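Local coordinates for type IV pilus assembly protein PilF (Thermus thermophilus HB8, PDB 5OIU) that probably powers type IV pilus assembly as a six-subunit AAA+ motor that binds ATP and magnesium, at residues C[11-16]-C[85-90]; C[144-149]-C[241-246]; C[172-177]-C[205-210]. All coordinates share one frame; numbering follows the deposited sequence.

Contact 1: residues C[11-16]-C[85-90]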
loop_
_atom_site.group_PDB
_atom_site.type_symbol
_atom_site.label_atom_id
_atom_site.label_comp_id
_atom_site.label_asym_id
_atom_site.label_seq_id
_atom_site.Cartn_x
_atom_site.Cartn_y
_atom_site.Cartn_z
ATOM N N PHE C 11 47.681 8.679 20.751
ATOM C CA PHE C 11 47.351 7.478 21.506
ATOM C C PHE C 11 46.728 6.420 20.601
ATOM O O PHE C 11 47.156 5.258 20.601
ATOM C CB PHE C 11 46.412 7.823 22.657
ATOM C CG PHE C 11 45.978 6.628 23.433
ATOM C CD1 PHE C 11 46.805 6.096 24.409
ATOM C CD2 PHE C 11 44.764 6.003 23.157
ATOM C CE1 PHE C 11 46.428 4.977 25.122
ATOM C CE2 PHE C 11 44.384 4.887 23.849
ATOM C CZ PHE C 11 45.218 4.371 24.840
ATOM N N VAL C 12 45.703 6.799 19.837
ATOM C CA VAL C 12 45.062 5.833 18.954
ATOM C C VAL C 12 46.114 5.175 18.074
ATOM O O VAL C 12 46.218 3.945 18.012
ATOM C CB VAL C 12 43.948 6.503 18.123
ATOM C CG1 VAL C 12 43.310 5.513 17.161
ATOM C CG2 VAL C 12 42.886 7.064 19.030
ATOM N N LYS C 13 46.962 5.990 17.438
ATOM C CA LYS C 13 47.964 5.446 16.528
ATOM C C LYS C 13 48.922 4.510 17.247
ATOM O O LYS C 13 49.463 3.587 16.631
ATOM C CB LYS C 13 48.719 6.580 15.835
ATOM C CG LYS C 13 47.917 7.221 14.689
ATOM C CD LYS C 13 48.705 8.288 13.923
ATOM C CE LYS C 13 47.845 8.927 12.820
ATOM N NZ LYS C 13 48.525 10.069 12.119
ATOM N N GLN C 14 49.114 4.696 18.549
ATOM C CA GLN C 14 50.000 3.807 19.290
ATOM C C GLN C 14 49.332 2.477 19.606
ATOM O O GLN C 14 49.965 1.421 19.485
ATOM C CB GLN C 14 50.468 4.480 20.583
ATOM C CG GLN C 14 51.625 3.773 21.299
ATOM C CD GLN C 14 52.188 4.590 22.470
ATOM O OE1 GLN C 14 51.505 5.454 23.030
ATOM N NE2 GLN C 14 53.439 4.316 22.839
ATOM N N VAL C 15 48.066 2.496 20.024
ATOM C CA VAL C 15 47.442 1.229 20.383
ATOM C C VAL C 15 47.222 0.408 19.128
ATOM O O VAL C 15 47.373 -0.822 19.145
ATOM C CB VAL C 15 46.139 1.439 21.206
ATOM C CG1 VAL C 15 45.003 1.956 20.384
ATOM C CG2 VAL C 15 45.711 0.142 21.879
ATOM N N ILE C 16 46.947 1.067 18.003
ATOM C CA ILE C 16 46.830 0.338 16.748
ATOM C C ILE C 16 48.190 -0.217 16.326
ATOM O O ILE C 16 48.299 -1.396 15.960
ATOM C CB ILE C 16 46.185 1.222 15.660
ATOM C CG1 ILE C 16 44.884 1.838 16.195
ATOM C CG2 ILE C 16 45.931 0.404 14.362
ATOM C CD1 ILE C 16 43.944 2.402 15.133
ATOM N N TYR C 85 43.563 1.749 8.118
ATOM C CA TYR C 85 44.728 2.318 8.787
ATOM C C TYR C 85 45.995 2.067 7.975
ATOM O O TYR C 85 46.396 0.915 7.760
ATOM C CB TYR C 85 44.852 1.705 10.178
ATOM C CG TYR C 85 45.827 2.387 11.092
ATOM C CD1 TYR C 85 45.456 3.508 11.808
ATOM C CD2 TYR C 85 47.113 1.900 11.250
ATOM C CE1 TYR C 85 46.337 4.127 12.651
ATOM C CE2 TYR C 85 47.997 2.511 12.085
ATOM C CZ TYR C 85 47.605 3.630 12.785
ATOM O OH TYR C 85 48.493 4.248 13.634
ATOM N N ARG C 86 46.634 3.146 7.538
ATOM C CA ARG C 86 47.855 3.076 6.741
ATOM C C ARG C 86 48.843 4.078 7.331
ATOM O O ARG C 86 48.702 5.288 7.115
ATOM C CB ARG C 86 47.553 3.358 5.270
ATOM C CG ARG C 86 47.000 2.148 4.493
ATOM C CD ARG C 86 45.490 2.199 4.348
ATOM N NE ARG C 86 44.886 0.925 3.936
ATOM C CZ ARG C 86 44.466 -0.020 4.777
ATOM N NH1 ARG C 86 44.596 0.137 6.082
ATOM N NH2 ARG C 86 43.916 -1.134 4.319
ATOM N N GLU C 87 49.804 3.566 8.117
ATOM C CA GLU C 87 50.923 4.351 8.653
ATOM C C GLU C 87 52.194 3.532 8.448
ATOM O O GLU C 87 52.434 2.572 9.184
ATOM C CB GLU C 87 50.741 4.696 10.130
ATOM C CG GLU C 87 49.470 5.458 10.479
ATOM C CD GLU C 87 49.486 6.910 10.009
ATOM O OE1 GLU C 87 50.243 7.728 10.579
ATOM O OE2 GLU C 87 48.724 7.234 9.073
ATOM N N GLY C 88 52.997 3.913 7.454
ATOM C CA GLY C 88 54.281 3.268 7.218
ATOM C C GLY C 88 54.110 1.791 6.906
ATOM O O GLY C 88 53.438 1.409 5.937
ATOM N N ALA C 89 54.715 0.943 7.740
ATOM C CA ALA C 89 54.613 -0.509 7.626
ATOM C C ALA C 89 53.379 -1.082 8.305
ATOM O O ALA C 89 53.091 -2.270 8.130
ATOM C CB ALA C 89 55.848 -1.178 8.229
ATOM N N ILE C 90 52.667 -0.276 9.089
ATOM C CA ILE C 90 51.478 -0.718 9.804
ATOM C C ILE C 90 50.302 -0.530 8.845
ATOM O O ILE C 90 49.824 0.585 8.623
ATOM C CB ILE C 90 51.291 0.055 11.113
ATOM C CG1 ILE C 90 52.618 0.157 11.880
ATOM C CG2 ILE C 90 50.246 -0.605 11.988
ATOM C CD1 ILE C 90 52.917 -1.032 12.775
#
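Lys13 and Ile16, neighbours on one side of helix 6-22, face Tyr85 and Glu87 at the end of strand 79-87, the axes of helix segment 11-16 and strand segment 85-87 crossing almost squarely (94°) with 10.8 Å between them. Tyr85 bridges much of that gap. Its ring leaves the strand with CG anti to the backbone N (chi1 -168°), which carries the phenol out to the helix. Ile16 crosses the ring obliquely and sets its CG2 methyl over the middle of one face, 3.6 Å from the ring centroid and 11° off the ring normal, a well-centred CH-pi contact. The other branch of Ile16 helps, its CD1 resting 3.8 Å from Tyr85 CD1. At the far end of the ring the hydroxyl is pushed in against Lys13, with OH 3.2 Å from Lys13 CG, which approaches the edge of the ring near its plane.

Beyond the phenol the contact turns polar. The lysine chain runs out extended, while that of Glu87 bends at its second torsion, and the two meet at about a right angle. Lys13 NZ and Glu87 OE1 are 3.3 Å apart, a salt bridge whose hydrogen bond is weak, between two partly exposed residues beside the buried Ile16-Tyr85 pair. Ile90 closes the type II' turn that starts at Glu87, a tight hairpin connection with Gly88 and Ala89 at its corners.

From Ile90 the chain runs back as strand 90-101, pairing with strand 79-87 and supplying Leu94 to both Ile16 and Tyr85. Met67 of helix 57-67 touches the same two side chains. Phe11 and Val15 pack on strands 36-42 and 45-52, and Val12 on helix 57-67. Tyr85, on an outermost strand of the antiparallel sheet within this chain, thus packs against helices 6-22 and 57-67.

Contact 2: residues C[144-149]-C[241-246]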
loop_
_atom_site.group_PDB
_atom_site.type_symbol
_atom_site.label_atom_id
_atom_site.label_comp_id
_atom_site.label_asym_id
_atom_site.label_seq_id
_atom_site.Cartn_x
_atom_site.Cartn_y
_atom_site.Cartn_z
ATOM N N ILE C 144 21.691 -5.585 -14.756
ATOM C CA ILE C 144 22.248 -5.258 -13.448
ATOM C C ILE C 144 22.235 -6.518 -12.599
ATOM O O ILE C 144 21.202 -7.186 -12.469
ATOM C CB ILE C 144 21.498 -4.099 -12.767
ATOM C CG1 ILE C 144 22.097 -3.793 -11.402
ATOM C CG2 ILE C 144 19.988 -4.344 -12.702
ATOM C CD1 ILE C 144 22.005 -2.317 -11.054
ATOM N N PHE C 145 23.400 -6.873 -12.079
ATOM C CA PHE C 145 23.576 -8.022 -11.203
ATOM C C PHE C 145 23.916 -7.476 -9.825
ATOM O O PHE C 145 24.871 -6.709 -9.685
ATOM C CB PHE C 145 24.672 -8.934 -11.745
ATOM C CG PHE C 145 24.974 -10.082 -10.879
ATOM C CD1 PHE C 145 23.959 -10.750 -10.229
ATOM C CD2 PHE C 145 26.282 -10.503 -10.706
ATOM C CE1 PHE C 145 24.231 -11.810 -9.406
ATOM C CE2 PHE C 145 26.564 -11.572 -9.885
ATOM C CZ PHE C 145 25.540 -12.233 -9.241
ATOM N N LEU C 146 23.092 -7.805 -8.832
ATOM C CA LEU C 146 23.210 -7.218 -7.499
ATOM C C LEU C 146 23.896 -8.194 -6.566
ATOM O O LEU C 146 23.490 -9.359 -6.479
ATOM C CB LEU C 146 21.844 -6.844 -6.927
ATOM C CG LEU C 146 21.075 -5.721 -7.607
ATOM C CD1 LEU C 146 19.765 -5.462 -6.860
ATOM C CD2 LEU C 146 21.944 -4.468 -7.686
ATOM N N ILE C 147 24.947 -7.727 -5.895
ATOM C CA ILE C 147 25.621 -8.491 -4.846
ATOM C C ILE C 147 25.177 -7.928 -3.511
ATOM O O ILE C 147 25.297 -6.723 -3.262
ATOM C CB ILE C 147 27.155 -8.422 -4.959
ATOM C CG1 ILE C 147 27.644 -8.641 -6.398
ATOM C CG2 ILE C 147 27.788 -9.381 -3.936
ATOM C CD1 ILE C 147 27.287 -9.961 -6.979
ATOM N N THR C 148 24.701 -8.792 -2.640
ATOM C CA THR C 148 23.990 -8.306 -1.477
ATOM C C THR C 148 24.368 -9.134 -0.255
ATOM O O THR C 148 24.729 -10.316 -0.347
ATOM C CB THR C 148 22.458 -8.308 -1.744
ATOM O OG1 THR C 148 21.776 -7.497 -0.776
ATOM C CG2 THR C 148 21.885 -9.700 -1.707
ATOM N N GLY C 149 24.311 -8.474 0.892
ATOM C CA GLY C 149 24.578 -9.108 2.149
ATOM C C GLY C 149 24.670 -8.048 3.218
ATOM O O GLY C 149 24.657 -6.843 2.933
ATOM N N ALA C 241 26.525 -4.245 -9.024
ATOM C CA ALA C 241 26.281 -3.259 -7.981
ATOM C C ALA C 241 26.008 -3.944 -6.659
ATOM O O ALA C 241 25.454 -5.047 -6.608
ATOM C CB ALA C 241 25.119 -2.330 -8.335
ATOM N N THR C 242 26.417 -3.264 -5.589
ATOM C CA THR C 242 26.344 -3.779 -4.228
ATOM C C THR C 242 25.174 -3.118 -3.511
ATOM O O THR C 242 24.993 -1.902 -3.604
ATOM C CB THR C 242 27.662 -3.526 -3.488
ATOM O OG1 THR C 242 28.626 -4.487 -3.910
ATOM C CG2 THR C 242 27.501 -3.652 -2.002
ATOM N N LEU C 243 24.365 -3.927 -2.839
ATOM C CA LEU C 243 23.202 -3.460 -2.099
ATOM C C LEU C 243 23.202 -4.111 -0.724
ATOM O O LEU C 243 23.673 -5.236 -0.553
ATOM C CB LEU C 243 21.924 -3.800 -2.831
ATOM C CG LEU C 243 20.687 -2.956 -2.603
ATOM C CD1 LEU C 243 20.919 -1.548 -3.096
ATOM C CD2 LEU C 243 19.510 -3.594 -3.336
ATOM N N HIS C 244 22.693 -3.391 0.261
ATOM C CA HIS C 244 22.620 -3.888 1.633
ATOM C C HIS C 244 21.195 -4.354 1.917
ATOM O O HIS C 244 20.287 -3.539 2.115
ATOM C CB HIS C 244 23.081 -2.821 2.610
ATOM C CG HIS C 244 24.523 -2.463 2.445
ATOM N ND1 HIS C 244 24.990 -1.719 1.379
ATOM C CD2 HIS C 244 25.611 -2.770 3.199
ATOM C CE1 HIS C 244 26.299 -1.572 1.490
ATOM N NE2 HIS C 244 26.700 -2.196 2.587
ATOM N N THR C 245 21.008 -5.672 1.862
ATOM C CA THR C 245 19.813 -6.383 2.290
ATOM C C THR C 245 20.276 -7.695 2.899
ATOM O O THR C 245 21.411 -8.121 2.691
ATOM C CB THR C 245 18.842 -6.691 1.136
ATOM O OG1 THR C 245 19.430 -7.674 0.270
ATOM C CG2 THR C 245 18.509 -5.434 0.342
ATOM N N ASN C 246 19.396 -8.361 3.632
ATOM C CA ASN C 246 19.810 -9.595 4.277
ATOM C C ASN C 246 19.343 -10.836 3.523
ATOM O O ASN C 246 19.425 -11.951 4.046
ATOM C CB ASN C 246 19.348 -9.596 5.733
ATOM C CG ASN C 246 20.435 -9.063 6.664
ATOM O OD1 ASN C 246 20.866 -7.912 6.521
ATOM N ND2 ASN C 246 20.921 -9.909 7.586
#
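Ala241 and Leu243 line up beside Leu146 and Thr148 in two central parallel strands, and here the packing is close. Three backbone bonds alternate across the seam: Ala241 N to Phe145 O (3.0 Å), Ile147 N to Ala241 O (2.8 Å) and Leu243 N to Ile147 O (3.0 Å). On the face covered by helix 248-257, the branches of Leu146 divide the work, CD2 lying 3.9 Å from Ala241 CB and CD1 4.0 Å from Leu243 CD2. Ile147 and Thr242 point to the other face, against helix 155-166.

Past Leu243 the strands stop pairing regularly. Thr148 OG1, set anti to its own N (chi1 -164°), stands 2.6 Å from Thr245 OG1 and 3.0 Å from Leu243 O, a polar clasp with no settled proton. Gly149 then only rests against the 244-245 backbone, without a hydrogen bond to it; His244 is partly exposed, and Asn246 is exposed.

The His244 side chain, after strand 238-243, comes within about 4 Å of the ATP. Gly149 opens the Walker A loop, whose Thr151 to Ser156 line the same pocket, and strand 143-148, this loop and helix 155-166 make the strand-loop-helix of a P-loop NTPase.

Contact 3: residues C[172-177]-C[205-210]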
loop_
_atom_site.group_PDB
_atom_site.type_symbol
_atom_site.label_atom_id
_atom_site.label_comp_id
_atom_site.label_asym_id
_atom_site.label_seq_id
_atom_site.Cartn_x
_atom_site.Cartn_y
_atom_site.Cartn_z
ATOM N N ASN C 172 35.549 -1.626 -21.961
ATOM C CA ASN C 172 35.789 -0.535 -21.013
ATOM C C ASN C 172 35.040 -0.853 -19.721
ATOM O O ASN C 172 33.803 -0.838 -19.693
ATOM C CB ASN C 172 35.367 0.826 -21.572
ATOM C CG ASN C 172 35.515 1.970 -20.539
ATOM O OD1 ASN C 172 36.337 1.892 -19.623
ATOM N ND2 ASN C 172 34.713 3.035 -20.698
ATOM N N THR C 173 35.798 -1.150 -18.664
ATOM C CA THR C 173 35.282 -1.382 -17.324
ATOM C C THR C 173 35.538 -0.161 -16.454
ATOM O O THR C 173 36.684 0.281 -16.323
ATOM C CB THR C 173 35.950 -2.603 -16.708
ATOM O OG1 THR C 173 35.779 -3.712 -17.602
ATOM C CG2 THR C 173 35.361 -2.915 -15.309
ATOM N N GLN C 174 34.474 0.371 -15.856
ATOM C CA GLN C 174 34.522 1.590 -15.058
ATOM C C GLN C 174 33.772 1.382 -13.746
ATOM O O GLN C 174 32.602 0.982 -13.756
ATOM C CB GLN C 174 33.918 2.756 -15.841
ATOM C CG GLN C 174 33.888 4.059 -15.077
ATOM C CD GLN C 174 35.273 4.625 -14.869
ATOM O OE1 GLN C 174 35.947 5.018 -15.833
ATOM N NE2 GLN C 174 35.716 4.667 -13.611
ATOM N N THR C 175 34.436 1.666 -12.625
ATOM C CA THR C 175 33.869 1.534 -11.289
ATOM C C THR C 175 33.668 2.910 -10.654
ATOM O O THR C 175 34.309 3.892 -11.026
ATOM C CB THR C 175 34.771 0.694 -10.368
ATOM O OG1 THR C 175 35.897 1.475 -9.958
ATOM C CG2 THR C 175 35.305 -0.527 -11.063
ATOM N N ILE C 176 32.756 2.972 -9.687
ATOM C CA ILE C 176 32.666 4.081 -8.744
ATOM C C ILE C 176 32.577 3.480 -7.342
ATOM O O ILE C 176 31.752 2.592 -7.084
ATOM C CB ILE C 176 31.474 5.016 -9.051
ATOM C CG1 ILE C 176 31.455 6.205 -8.085
ATOM C CG2 ILE C 176 30.154 4.264 -9.068
ATOM C CD1 ILE C 176 32.678 7.058 -8.176
ATOM N N GLU C 177 33.451 3.929 -6.448
ATOM C CA GLU C 177 33.719 3.196 -5.215
ATOM C C GLU C 177 33.894 4.158 -4.051
ATOM O O GLU C 177 34.378 5.280 -4.216
ATOM C CB GLU C 177 34.967 2.303 -5.352
ATOM C CG GLU C 177 34.921 1.349 -6.532
ATOM C CD GLU C 177 36.072 0.370 -6.536
ATOM O OE1 GLU C 177 36.370 -0.204 -5.460
ATOM O OE2 GLU C 177 36.691 0.187 -7.610
ATOM N N ARG C 205 26.374 9.335 -13.669
ATOM C CA ARG C 205 25.823 10.026 -14.829
ATOM C C ARG C 205 26.917 10.393 -15.832
ATOM O O ARG C 205 26.719 10.294 -17.049
ATOM C CB ARG C 205 25.063 11.272 -14.378
ATOM C CG ARG C 205 23.966 11.682 -15.324
ATOM C CD ARG C 205 23.062 12.764 -14.689
ATOM N NE ARG C 205 21.943 12.283 -13.859
ATOM C CZ ARG C 205 20.956 11.482 -14.277
ATOM N NH1 ARG C 205 20.943 11.015 -15.535
ATOM N NH2 ARG C 205 19.978 11.131 -13.427
ATOM N N ALA C 206 28.080 10.815 -15.346
ATOM C CA ALA C 206 29.186 11.074 -16.255
ATOM C C ALA C 206 29.580 9.809 -17.017
ATOM O O ALA C 206 29.917 9.870 -18.207
ATOM C CB ALA C 206 30.366 11.637 -15.477
ATOM N N PHE C 207 29.484 8.646 -16.359
ATOM C CA PHE C 207 29.839 7.373 -16.979
ATOM C C PHE C 207 29.102 7.121 -18.282
ATOM O O PHE C 207 29.588 6.345 -19.111
ATOM C CB PHE C 207 29.534 6.214 -16.043
ATOM C CG PHE C 207 30.464 6.108 -14.891
ATOM C CD1 PHE C 207 31.386 7.106 -14.629
ATOM C CD2 PHE C 207 30.402 5.007 -14.053
ATOM C CE1 PHE C 207 32.229 7.019 -13.572
ATOM C CE2 PHE C 207 31.265 4.909 -12.970
ATOM C CZ PHE C 207 32.183 5.917 -12.742
ATOM N N LEU C 208 27.940 7.746 -18.483
ATOM C CA LEU C 208 27.175 7.483 -19.698
ATOM C C LEU C 208 27.826 8.089 -20.942
ATOM O O LEU C 208 27.536 7.642 -22.058
ATOM C CB LEU C 208 25.738 7.976 -19.513
ATOM C CG LEU C 208 25.070 7.113 -18.429
ATOM C CD1 LEU C 208 23.581 7.388 -18.324
ATOM C CD2 LEU C 208 25.353 5.619 -18.690
ATOM N N ARG C 209 28.717 9.068 -20.784
ATOM C CA ARG C 209 29.448 9.622 -21.915
ATOM C C ARG C 209 30.890 9.142 -21.961
ATOM O O ARG C 209 31.716 9.738 -22.651
ATOM C CB ARG C 209 29.382 11.147 -21.885
ATOM C CG ARG C 209 28.097 11.644 -22.522
ATOM C CD ARG C 209 28.034 13.157 -22.648
ATOM N NE ARG C 209 27.492 13.773 -21.445
ATOM C CZ ARG C 209 26.195 13.965 -21.232
ATOM N NH1 ARG C 209 25.308 13.579 -22.144
ATOM N NH2 ARG C 209 25.785 14.534 -20.101
ATOM N N GLN C 210 31.196 8.052 -21.262
ATOM C CA GLN C 210 32.535 7.484 -21.209
ATOM C C GLN C 210 32.633 6.161 -21.936
ATOM O O GLN C 210 33.599 5.415 -21.722
ATOM C CB GLN C 210 32.971 7.326 -19.750
ATOM C CG GLN C 210 33.479 8.618 -19.128
ATOM C CD GLN C 210 34.993 8.784 -19.293
ATOM O OE1 GLN C 210 35.740 7.814 -19.200
ATOM N NE2 GLN C 210 35.445 10.012 -19.535
HETATM O O HOH W 1 35.777 5.318 -18.491
#
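Phe207 pushes its ring at strand 173-177 and is met by three residues. Over one face lies Gln174 CG, 3.5 Å from the ring centroid and 14° off the normal, a CH-pi contact made by the aliphatic part of a polar side chain. At the leading edge, near the ring plane, Thr175 O comes to 3.4 Å from Phe207 CZ. Ile176 CB reaches the same CZ obliquely, at 3.9 Å.

What holds Gln174 in place is its own amide. The chain is bent beyond CG, so the amide turns along the strand and NE2 donates to Thr175 O (3.0 Å, 165° at the hydrogen), with that oxygen practically in the amide plane. This fixes the flat group and leaves OE1 directed at a water, which donates to Gln174 OE1 at 2.7 Å and to Gln210 OE1 at 2.6 Å. The water also accepts a weak bond from Asn172 ND2 (3.3 Å), whose firmer partner is Asp211 O. Gln210 has a second hold: its NE2 bonds Ser97 OG of the second subunit.

Further out, Ile215 of strand 214-217 touches Phe207 and Thr190 of strand 188-191 touches Gln174. Leu99 of the second subunit also packs on Gln174. Replacing Phe207 by an alanine would probably take away the surface under Gln174 CG and open a gap beside Ile176.

The chemistry thus falls into two layers. A ring contact, CH-pi on its face and with a carbonyl oxygen at its edge, ties segment 205-210 to the sheet, and beside it a shared water, spending both protons on glutamine oxygens, links the two segments through polar groups. Because Gln210 also reaches Ser97 of the second subunit, that water-linked cluster borders the subunit interface and could feel shifts of the neighbour.

Contact 1 comes first along the chain and stands apart, in the antiparallel-sheet region, its centre about 32 Å from that of contact 2 and about 34 Å from that of contact 3. Contacts 2 and 3 share the mixed nucleotide-binding sheet, with centres about 19 Å apart; the chain makes both halves of contact 3 between the two halves of contact 2. Strand 214-217 separates strand 173-177 from 238-243. Contact 2 lies at the ATP, whereas contact 3 lies further out and meets the second subunit, including Ser97 and Leu99 on its strand 90-101. The same strand in each chain adjoins contact 1, consistent with neighbouring subunits being linked through these sheets.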